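Local coordinates for arabinan endo-1,5-alpha-l-arabinosidase A (Cellvibrio cellulosa, PDB 1GYE), which cleaves alpha-1,5-linked arabinofuranosyl bonds of linear arabinan, a plant cell-wall polysaccharide, releasing almost exclusively arabinotriose, at residues V3-P8 with W17-T22; I189-I194 with L258-A263; Q285-L290 with D308-Q313. All coordinates share one frame; numbering follows the deposited sequence.

Contact 1 (V3-P8 with W17-T22). With AHR (alpha-L-arabinofuranose), chain B.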
loop_
_atom_site.group_PDB
_atom_site.type_symbol
_atom_site.label_atom_id
_atom_site.label_comp_id
_atom_site.label_asym_id
_atom_site.label_seq_id
_atom_site.Cartn_x
_atom_site.Cartn_y
_atom_site.Cartn_z
ATOM N N VAL A 3 15.995 -3.008 -9.098
ATOM C CA VAL A 3 15.212 -3.872 -8.225
ATOM C C VAL A 3 13.764 -3.850 -8.722
ATOM O O VAL A 3 13.156 -2.761 -8.874
ATOM C CB VAL A 3 15.334 -3.509 -6.715
ATOM C CG1 VAL A 3 14.415 -4.411 -5.838
ATOM C CG2 VAL A 3 16.776 -3.657 -6.266
ATOM N N ASP A 4 13.240 -5.042 -9.032
ATOM C CA ASP A 4 11.807 -5.178 -9.319
ATOM C C ASP A 4 10.955 -5.448 -8.052
ATOM O O ASP A 4 11.159 -6.438 -7.348
ATOM C CB ASP A 4 11.547 -6.180 -10.458
ATOM C CG ASP A 4 11.829 -7.615 -10.059
ATOM O OD1 ASP A 4 13.030 -7.982 -10.051
ATOM O OD2 ASP A 4 10.908 -8.428 -9.743
ATOM N N VAL A 5 10.032 -4.533 -7.756
ATOM C CA VAL A 5 9.090 -4.708 -6.649
ATOM C C VAL A 5 7.721 -4.289 -7.123
ATOM O O VAL A 5 7.623 -3.586 -8.123
ATOM C CB VAL A 5 9.445 -3.864 -5.394
ATOM C CG1 VAL A 5 10.843 -4.197 -4.873
ATOM C CG2 VAL A 5 9.310 -2.388 -5.657
ATOM N N HIS A 6 6.672 -4.729 -6.430
ATOM C CA HIS A 6 5.293 -4.294 -6.720
ATOM C C HIS A 6 4.688 -3.905 -5.396
ATOM O O HIS A 6 4.919 -4.567 -4.379
ATOM C CB HIS A 6 4.458 -5.417 -7.363
ATOM C CG HIS A 6 3.466 -4.954 -8.414
ATOM N ND1 HIS A 6 2.111 -4.767 -8.152
ATOM C CD2 HIS A 6 3.627 -4.702 -9.741
ATOM C CE1 HIS A 6 1.505 -4.386 -9.264
ATOM N NE2 HIS A 6 2.398 -4.345 -10.243
ATOM N N ASP A 7 3.924 -2.819 -5.394
ATOM C CA ASP A 7 3.223 -2.405 -4.183
ATOM C C ASP A 7 4.202 -2.226 -2.957
ATOM O O ASP A 7 3.941 -2.680 -1.842
ATOM C CB ASP A 7 2.043 -3.395 -3.922
ATOM C CG ASP A 7 1.361 -3.857 -5.231
ATOM O OD1 ASP A 7 0.895 -2.993 -5.999
ATOM O OD2 ASP A 7 1.279 -5.050 -5.615
ATOM N N PRO A 8 5.318 -1.528 -3.174
ATOM C CA PRO A 8 6.398 -1.460 -2.170
ATOM C C PRO A 8 6.081 -0.708 -0.894
ATOM O O PRO A 8 5.338 0.310 -0.928
ATOM C CB PRO A 8 7.484 -0.699 -2.903
ATOM C CG PRO A 8 6.723 0.083 -3.905
ATOM C CD PRO A 8 5.638 -0.755 -4.384
ATOM N N TRP A 17 17.883 0.125 5.961
ATOM C CA TRP A 17 16.558 0.172 5.330
ATOM C C TRP A 17 16.066 -1.208 4.874
ATOM O O TRP A 17 16.835 -2.057 4.483
ATOM C CB TRP A 17 16.495 1.178 4.152
ATOM C CG TRP A 17 17.227 2.502 4.370
ATOM C CD1 TRP A 17 18.538 2.779 4.083
ATOM C CD2 TRP A 17 16.668 3.709 4.896
ATOM N NE1 TRP A 17 18.829 4.079 4.416
ATOM C CE2 TRP A 17 17.703 4.675 4.919
ATOM C CE3 TRP A 17 15.395 4.071 5.352
ATOM C CZ2 TRP A 17 17.511 5.973 5.388
ATOM C CZ3 TRP A 17 15.201 5.345 5.807
ATOM C CH2 TRP A 17 16.264 6.291 5.830
ATOM N N TYR A 18 14.755 -1.384 4.911
ATOM C CA TYR A 18 14.130 -2.632 4.559
ATOM C C TYR A 18 12.972 -2.309 3.640
ATOM O O TYR A 18 12.249 -1.305 3.815
ATOM C CB TYR A 18 13.665 -3.347 5.817
ATOM C CG TYR A 18 14.808 -3.907 6.651
ATOM C CD1 TYR A 18 15.315 -3.195 7.740
ATOM C CD2 TYR A 18 15.400 -5.154 6.343
ATOM C CE1 TYR A 18 16.379 -3.717 8.535
ATOM C CE2 TYR A 18 16.472 -5.697 7.126
ATOM C CZ TYR A 18 16.957 -4.977 8.228
ATOM O OH TYR A 18 18.018 -5.474 9.017
ATOM N N LEU A 19 12.845 -3.135 2.619
ATOM C CA LEU A 19 11.892 -2.908 1.554
ATOM C C LEU A 19 11.023 -4.162 1.531
ATOM O O LEU A 19 11.561 -5.287 1.564
ATOM C CB LEU A 19 12.662 -2.748 0.233
ATOM C CG LEU A 19 11.958 -2.717 -1.135
ATOM C CD1 LEU A 19 10.829 -1.660 -1.217
ATOM C CD2 LEU A 19 12.991 -2.513 -2.254
ATOM N N PHE A 20 9.706 -3.985 1.532
ATOM C CA PHE A 20 8.776 -5.100 1.419
ATOM C C PHE A 20 7.983 -4.957 0.128
ATOM O O PHE A 20 7.459 -3.860 -0.216
ATOM C CB PHE A 20 7.825 -5.189 2.633
ATOM C CG PHE A 20 8.537 -5.237 3.961
ATOM C CD1 PHE A 20 9.200 -4.113 4.463
ATOM C CD2 PHE A 20 8.550 -6.401 4.710
ATOM C CE1 PHE A 20 9.878 -4.170 5.695
ATOM C CE2 PHE A 20 9.231 -6.485 5.938
ATOM C CZ PHE A 20 9.880 -5.368 6.437
ATOM N N SER A 21 7.899 -6.062 -0.599
ATOM C CA SER A 21 7.199 -6.076 -1.880
ATOM C C SER A 21 6.200 -7.204 -1.931
ATOM O O SER A 21 6.406 -8.294 -1.335
ATOM C CB SER A 21 8.234 -6.289 -3.015
ATOM O OG SER A 21 7.609 -6.351 -4.282
ATOM N N THR A 22 5.142 -6.975 -2.708
ATOM C CA THR A 22 4.322 -8.083 -3.188
ATOM C C THR A 22 5.262 -9.209 -3.699
ATOM O O THR A 22 6.213 -8.967 -4.452
ATOM C CB THR A 22 3.377 -7.562 -4.318
ATOM O OG1 THR A 22 2.282 -6.754 -3.773
ATOM C CG2 THR A 22 2.711 -8.729 -5.061
HETATM O O5 AHR B . 8.038 -7.365 -8.936
HETATM C C5 AHR B . 7.681 -8.262 -7.858
HETATM C C4 AHR B . 6.773 -9.354 -8.414
HETATM O O4 AHR B . 5.692 -8.841 -9.218
HETATM C C3 AHR B . 6.117 -10.170 -7.344
HETATM O O3 AHR B . 6.964 -11.291 -7.212
HETATM C C2 AHR B . 4.869 -10.620 -8.060
HETATM O O2 AHR B . 3.863 -11.004 -7.150
HETATM C C1 AHR B . 4.454 -9.454 -8.909
#
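In the sugar-binding pocket of a five-bladed beta-propeller, Asp-7, probably the proton acceptor of catalysis, meets Thr-22 on strand 16-24. Thr-22 OG1 donates to Asp-7 OD2 at 2.7 Å, arriving on the anti lone pair, away from the other carboxylate oxygen. The same OD2 also accepts from His-6 ND1, 2.7 Å away. OD2 lies in the plane of the imidazole, whereas ND1 stands 45° out of the carboxylate plane, so two differently directed bonds fix the rotation of the acid. Outside the two segments, Thr-22 OG1 takes a hydrogen bond from Ala-64 N and His-6 NE2 is bonded to Tyr-277 OH, a second shell that steadies both donors.

One backbone bond and one from backbone to side chain join the segments. Thr-22 N donates to His-6 O, and His-6 N reaches Ser-21 OG at 2.9 Å in a nearly straight bond (163° at the hydrogen). The hydroxyl can meet that amide because OG is anti to its own backbone N (chi1 178°), which also brings it close to Val-5 CB.

Farther from the sugar the contact becomes apolar. Leu-19 divides its branches: CD2 meets Val-5 CG1 tip to tip at 3.8 Å, while CD1 packs on Pro-8 CB at 3.9 Å. Pro-8 CA additionally makes a CA-H...O contact with Phe-20 O.

The arabinofuranose of chain B lies along the polar end, its C3 3.1 Å from Thr-22 O and its O2 3.3 Å from Thr-22 CG2. A carboxylate held by neighbouring donors beside bound sugar is consistent with the catalytic-base site of a family 43 glycosidase.

Contact 2 (I189-I194 with L258-A263); sequences IEAPFI and LGHNSA. With AHR (alpha-L-arabinofuranose), chain C.
The His-260 imidazole carries the methyl group of Ala-191 over the centre of one face: CB is 3.5 Å from the ring centroid and 14° off the ring normal, a CH-pi contact. The Phe-193 ring is covered on one face by backbone of the other strand, with Ser-262 CA above its centre, 3.7 Å from the centroid, and Ala-263 N displaced toward the rim. Asn-261 O approaches this ring obliquely, and Ala-263 O lies 3.3 Å from Phe-193 CE1. Both rings belong to the propeller core, where strands 189-197 and 255-266, each the first strand of its own four-stranded blade, run side by side.

The two segments point the same way, 18° apart, with axes 6.9 Å from each other at closest approach. No direct hydrogen bond joins them, as suits strands of separate blades rather than one sheet. Phe-193 spans the gap because a chi1 near 180° (-168°) swings its ring across to residues 261-263.

Polar atoms between the strands are served by water. Water 1 donates to both Ala-191 O and Asn-261 OD1. Asn-261 ND2 bonds to Ser-262 O, the donor standing above the carbonyl plane and off any lone pair. Ser-262 OG turns to Pro-8 O, in the loop leading into the first blade. His-260 is probably a calcium ligand.

At the substrate end Glu-190, the probable proton donor, extends toward the sugar, OE1 remaining 5.4 Å from His-260 ND1. O2 of the arabinofuranose of chain C donates to Glu-190 OE1 at 2.7 Å, and this oxygen is also hydrogen-bonded to Ser-144 OG.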
loop_
_atom_site.group_PDB
_atom_site.type_symbol
_atom_site.label_atom_id
_atom_site.label_comp_id
_atom_site.label_asym_id
_atom_site.label_seq_id
_atom_site.Cartn_x
_atom_site.Cartn_y
_atom_site.Cartn_z
ATOM N N ILE A 189 -9.850 2.266 -8.589
ATOM C CA ILE A 189 -9.162 2.907 -7.458
ATOM C C ILE A 189 -8.659 1.838 -6.494
ATOM O O ILE A 189 -9.365 0.833 -6.199
ATOM C CB ILE A 189 -10.103 3.866 -6.730
ATOM C CG1 ILE A 189 -9.456 4.512 -5.549
ATOM C CG2 ILE A 189 -11.393 3.160 -6.200
ATOM C CD1 ILE A 189 -10.398 5.597 -4.971
ATOM N N GLU A 190 -7.432 2.037 -6.021
ATOM C CA GLU A 190 -6.873 1.178 -4.996
ATOM C C GLU A 190 -5.790 1.798 -4.171
ATOM O O GLU A 190 -5.308 2.886 -4.438
ATOM C CB GLU A 190 -6.327 -0.161 -5.545
ATOM C CG GLU A 190 -5.795 -0.234 -6.975
ATOM C CD GLU A 190 -5.464 -1.679 -7.439
ATOM O OE1 GLU A 190 -5.496 -2.646 -6.621
ATOM O OE2 GLU A 190 -5.151 -1.873 -8.640
ATOM N N ALA A 191 -5.395 1.070 -3.143
ATOM C CA ALA A 191 -4.042 1.174 -2.622
ATOM C C ALA A 191 -3.850 2.447 -1.866
ATOM O O ALA A 191 -2.960 3.244 -2.221
ATOM C CB ALA A 191 -3.036 1.073 -3.759
ATOM N N PRO A 192 -4.670 2.647 -0.831
ATOM C CA PRO A 192 -4.617 3.863 -0.035
ATOM C C PRO A 192 -3.329 3.881 0.715
ATOM O O PRO A 192 -2.716 2.840 0.924
ATOM C CB PRO A 192 -5.747 3.680 0.979
ATOM C CG PRO A 192 -5.919 2.171 1.087
ATOM C CD PRO A 192 -5.667 1.691 -0.314
ATOM N N PHE A 193 -2.887 5.085 1.050
ATOM C CA PHE A 193 -1.814 5.278 1.946
ATOM C C PHE A 193 -1.970 6.667 2.564
ATOM O O PHE A 193 -2.145 7.688 1.851
ATOM C CB PHE A 193 -0.490 5.146 1.220
ATOM C CG PHE A 193 0.669 5.050 2.158
ATOM C CD1 PHE A 193 1.204 6.186 2.732
ATOM C CD2 PHE A 193 1.185 3.801 2.521
ATOM C CE1 PHE A 193 2.255 6.065 3.639
ATOM C CE2 PHE A 193 2.228 3.693 3.419
ATOM C CZ PHE A 193 2.770 4.832 3.971
ATOM N N ILE A 194 -1.864 6.711 3.884
ATOM C CA ILE A 194 -2.031 7.959 4.591
ATOM C C ILE A 194 -0.793 8.386 5.294
ATOM O O ILE A 194 -0.225 7.653 6.089
ATOM C CB ILE A 194 -3.184 7.892 5.583
ATOM C CG1 ILE A 194 -4.474 7.519 4.840
ATOM C CG2 ILE A 194 -3.369 9.258 6.274
ATOM C CD1 ILE A 194 -5.574 6.978 5.756
ATOM N N LEU A 258 2.205 3.699 -13.292
ATOM C CA LEU A 258 2.979 3.692 -12.045
ATOM C C LEU A 258 2.029 3.859 -10.885
ATOM O O LEU A 258 0.924 4.423 -11.045
ATOM C CB LEU A 258 4.079 4.778 -12.029
ATOM C CG LEU A 258 3.686 6.201 -12.431
ATOM C CD1 LEU A 258 3.129 6.965 -11.227
ATOM C CD2 LEU A 258 4.835 7.051 -13.214
ATOM N N GLY A 259 2.428 3.365 -9.717
ATOM C CA GLY A 259 1.615 3.616 -8.546
ATOM C C GLY A 259 1.836 2.682 -7.390
ATOM O O GLY A 259 2.968 2.231 -7.158
ATOM N N HIS A 260 0.735 2.379 -6.703
ATOM C CA HIS A 260 0.697 1.708 -5.406
ATOM C C HIS A 260 1.836 2.219 -4.567
ATOM O O HIS A 260 2.776 1.508 -4.268
ATOM C CB HIS A 260 0.720 0.191 -5.497
ATOM C CG HIS A 260 0.218 -0.466 -4.243
ATOM N ND1 HIS A 260 -0.778 -1.425 -4.236
ATOM C CD2 HIS A 260 0.541 -0.255 -2.941
ATOM C CE1 HIS A 260 -1.053 -1.758 -2.987
ATOM N NE2 HIS A 260 -0.259 -1.073 -2.180
ATOM N N ASN A 261 1.743 3.472 -4.176
ATOM C CA ASN A 261 2.836 4.125 -3.507
ATOM C C ASN A 261 2.769 3.953 -2.004
ATOM O O ASN A 261 1.746 3.605 -1.446
ATOM C CB ASN A 261 2.768 5.609 -3.829
ATOM C CG ASN A 261 1.675 6.294 -3.062
ATOM O OD1 ASN A 261 0.495 6.239 -3.450
ATOM N ND2 ASN A 261 2.037 6.891 -1.930
ATOM N N SER A 262 3.866 4.254 -1.357
ATOM C CA SER A 262 3.860 4.514 0.064
ATOM C C SER A 262 4.610 5.847 0.183
ATOM O O SER A 262 4.995 6.411 -0.833
ATOM C CB SER A 262 4.570 3.397 0.789
ATOM O OG SER A 262 5.715 3.035 0.019
ATOM N N ALA A 263 4.789 6.365 1.391
ATOM C CA ALA A 263 5.422 7.695 1.601
ATOM C C ALA A 263 5.960 7.796 3.027
ATOM O O ALA A 263 5.319 7.269 3.943
ATOM C CB ALA A 263 4.422 8.814 1.336
HETATM O O5 AHR C . -0.834 -9.076 -7.903
HETATM C C5 AHR C . -0.874 -7.655 -7.915
HETATM C C4 AHR C . -2.188 -7.207 -7.360
HETATM O O4 AHR C . -3.017 -7.206 -8.505
HETATM C C3 AHR C . -2.168 -5.785 -6.848
HETATM O O3 AHR C . -2.237 -5.696 -5.434
HETATM C C2 AHR C . -3.423 -5.208 -7.450
HETATM O O2 AHR C . -3.270 -3.802 -7.618
HETATM C C1 AHR C . -3.453 -5.894 -8.789
HETATM O O HOH W 1 -1.557 4.373 -4.214
HETATM O O HOH W 2 -0.575 2.001 -1.280
#

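Contact 3 (Q285-L290 with D308-Q313). With AHR (alpha-L-arabinofuranose), chain B.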
loop_
_atom_site.group_PDB
_atom_site.type_symbol
_atom_site.label_atom_id
_atom_site.label_comp_id
_atom_site.label_asym_id
_atom_site.label_seq_id
_atom_site.Cartn_x
_atom_site.Cartn_y
_atom_site.Cartn_z
ATOM N N GLN A 285 7.908 -3.888 -13.828
ATOM C CA GLN A 285 7.842 -2.871 -12.774
ATOM C C GLN A 285 9.180 -2.660 -12.063
ATOM O O GLN A 285 9.835 -3.616 -11.717
ATOM C CB GLN A 285 6.785 -3.319 -11.746
ATOM C CG GLN A 285 7.086 -4.725 -11.152
ATOM C CD GLN A 285 6.392 -5.908 -11.887
ATOM O OE1 GLN A 285 6.291 -7.013 -11.320
ATOM N NE2 GLN A 285 5.937 -5.686 -13.130
ATOM N N LYS A 286 9.549 -1.410 -11.797
ATOM C CA LYS A 286 10.780 -1.103 -11.066
ATOM C C LYS A 286 10.488 -0.274 -9.841
ATOM O O LYS A 286 9.548 0.547 -9.843
ATOM C CB LYS A 286 11.759 -0.320 -11.951
ATOM C CG LYS A 286 12.183 -1.004 -13.278
ATOM C CD LYS A 286 12.723 -2.441 -13.068
ATOM C CE LYS A 286 13.564 -2.914 -14.257
ATOM N NZ LYS A 286 12.705 -3.177 -15.443
ATOM N N LEU A 287 11.293 -0.469 -8.803
ATOM C CA LEU A 287 11.240 0.400 -7.633
ATOM C C LEU A 287 11.585 1.863 -8.018
ATOM O O LEU A 287 12.477 2.107 -8.824
ATOM C CB LEU A 287 12.230 -0.099 -6.564
ATOM C CG LEU A 287 12.468 0.831 -5.377
ATOM C CD1 LEU A 287 11.269 0.842 -4.512
ATOM C CD2 LEU A 287 13.645 0.400 -4.588
ATOM N N LYS A 288 10.877 2.842 -7.463
ATOM C CA LYS A 288 11.350 4.204 -7.584
ATOM C C LYS A 288 11.093 4.930 -6.285
ATOM O O LYS A 288 10.026 4.801 -5.707
ATOM C CB LYS A 288 10.704 4.935 -8.755
ATOM C CG LYS A 288 10.974 4.360 -10.131
ATOM C CD LYS A 288 12.406 4.573 -10.643
ATOM C CE LYS A 288 12.584 3.777 -11.896
ATOM N NZ LYS A 288 13.991 3.778 -12.492
ATOM N N ILE A 289 12.095 5.675 -5.825
ATOM C CA ILE A 289 12.010 6.479 -4.602
ATOM C C ILE A 289 12.234 7.923 -5.005
ATOM O O ILE A 289 13.279 8.249 -5.536
ATOM C CB ILE A 289 13.066 6.031 -3.545
ATOM C CG1 ILE A 289 12.823 4.576 -3.122
ATOM C CG2 ILE A 289 13.037 6.940 -2.334
ATOM C CD1 ILE A 289 13.885 4.000 -2.185
ATOM N N LEU A 290 11.235 8.772 -4.779
ATOM C CA LEU A 290 11.304 10.142 -5.261
ATOM C C LEU A 290 11.260 11.091 -4.085
ATOM O O LEU A 290 10.589 10.796 -3.069
ATOM C CB LEU A 290 10.147 10.499 -6.219
ATOM C CG LEU A 290 9.379 9.596 -7.190
ATOM C CD1 LEU A 290 9.213 10.329 -8.491
ATOM C CD2 LEU A 290 10.080 8.295 -7.445
ATOM N N ASP A 308 13.584 8.503 -13.993
ATOM C CA ASP A 308 14.829 8.151 -14.703
ATOM C C ASP A 308 16.041 8.205 -13.800
ATOM O O ASP A 308 16.802 7.260 -13.747
ATOM C CB ASP A 308 15.071 9.052 -15.918
ATOM C CG ASP A 308 13.912 9.048 -16.887
ATOM O OD1 ASP A 308 13.373 7.945 -17.170
ATOM O OD2 ASP A 308 13.467 10.112 -17.394
ATOM N N SER A 309 16.226 9.322 -13.100
ATOM C CA SER A 309 17.428 9.540 -12.269
ATOM C C SER A 309 17.545 8.538 -11.097
ATOM O O SER A 309 18.652 8.187 -10.686
ATOM C CB SER A 309 17.576 11.027 -11.812
ATOM O OG SER A 309 16.758 11.344 -10.685
ATOM N N TYR A 310 16.425 8.075 -10.563
ATOM C CA TYR A 310 16.525 7.068 -9.533
ATOM C C TYR A 310 16.741 5.662 -10.161
ATOM O O TYR A 310 15.853 5.088 -10.809
ATOM C CB TYR A 310 15.341 7.102 -8.561
ATOM C CG TYR A 310 15.484 6.042 -7.510
ATOM C CD1 TYR A 310 16.249 6.262 -6.358
ATOM C CD2 TYR A 310 14.918 4.788 -7.692
ATOM C CE1 TYR A 310 16.414 5.246 -5.377
ATOM C CE2 TYR A 310 15.090 3.756 -6.736
ATOM C CZ TYR A 310 15.832 3.989 -5.579
ATOM O OH TYR A 310 15.970 2.968 -4.641
ATOM N N ILE A 311 17.955 5.143 -9.990
ATOM C CA ILE A 311 18.338 3.848 -10.525
ATOM C C ILE A 311 18.870 2.971 -9.371
ATOM O O ILE A 311 19.984 3.176 -8.885
ATOM C CB ILE A 311 19.380 4.033 -11.670
ATOM C CG1 ILE A 311 18.814 4.913 -12.807
ATOM C CG2 ILE A 311 19.876 2.669 -12.203
ATOM C CD1 ILE A 311 19.854 5.272 -13.907
ATOM N N SER A 312 18.037 2.024 -8.933
ATOM C CA SER A 312 18.294 1.135 -7.796
ATOM C C SER A 312 19.099 -0.078 -8.249
ATOM O O SER A 312 18.968 -0.515 -9.390
ATOM C CB SER A 312 16.972 0.641 -7.225
ATOM O OG SER A 312 16.144 0.174 -8.270
ATOM N N GLN A 313 19.911 -0.633 -7.356
ATOM C CA GLN A 313 20.765 -1.754 -7.737
ATOM C C GLN A 313 20.376 -3.037 -7.019
ATOM O O GLN A 313 20.277 -3.066 -5.793
ATOM C CB GLN A 313 22.249 -1.435 -7.493
ATOM C CG GLN A 313 22.721 -0.073 -8.042
ATOM C CD GLN A 313 23.303 -0.166 -9.445
ATOM O OE1 GLN A 313 24.525 -0.148 -9.626
ATOM N NE2 GLN A 313 22.423 -0.273 -10.442
HETATM O O5 AHR B . 8.038 -7.365 -8.936
HETATM C C5 AHR B . 7.681 -8.262 -7.858
HETATM C C4 AHR B . 6.773 -9.354 -8.414
HETATM O O4 AHR B . 5.692 -8.841 -9.218
HETATM C C3 AHR B . 6.117 -10.170 -7.344
HETATM O O3 AHR B . 6.964 -11.291 -7.212
HETATM C C2 AHR B . 4.869 -10.620 -8.060
HETATM O O2 AHR B . 3.863 -11.004 -7.150
HETATM C C1 AHR B . 4.454 -9.454 -8.909
#
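Ring contacts dominate where Tyr-310 packs on Leu-287, Lys-288 and Ile-289 of strand 284-294. Ile-289 lies over one face of the phenol: its backbone N stands 3.5 Å above the plane, toward the rim, and its CB makes a CH-pi contact, 4.1 Å from the centroid and 19° off the normal. At the ring edge, close to its plane, come Leu-287 O and Lys-288 CD. Tyr-310 is the first residue to leave helical geometry after helix 306-309, and with CG trans to the amide nitrogen (chi1 180°) its ring is sent across the strand.

Aliphatic contacts gather at the hydroxyl end of the ring. Ile-289 CD1 and Leu-287 CD2 come within 3.4 Å and 3.5 Å of Tyr-310 OH, whose hydroxyl finds its polar partner in Arg-34 O of the first blade. Leu-287 CD2 also approaches Ser-312 CB at 4.3 Å.

The polar link is a single one. Lys-288 bends at its second torsion (-72°) and then runs extended, so that NZ donates to Tyr-310 O at 2.8 Å, almost in line with the carbonyl bond. NZ also bonds to Gln-2 OE1, which ties the N-terminal segment into the same cluster.

Gln-285, at the start of the segment, belongs to the sugar pocket. The packing lies between the last blade and the first, with Tyr-310 also touching Trp-37 of strand 36-42, and so forms part of the interface between these two blades of the five-bladed propeller.

Contact 1 touches both of the others, whereas contacts 2 and 3, with centres 16 Å apart, do not meet although both reach the sheet of the last blade. Pro-8 CD packs 3.7 Å from His-260 O, joining contact 1 to contact 2 near the propeller axis. Val-3 O and Leu-287 N, 3.0 Å apart, join it to contact 3 at the blade seam. The probable catalytic pair is divided between contacts 1 and 2: Asp-7 OD1 and Glu-190 OE1 stand 6.4 Å apart, with His-260 beside the former. Contacts 1 and 3 both border the arabinofuranose of chain B, the one through Asp-4 and Thr-22, the other through Gln-285, while contact 2 meets that of chain C.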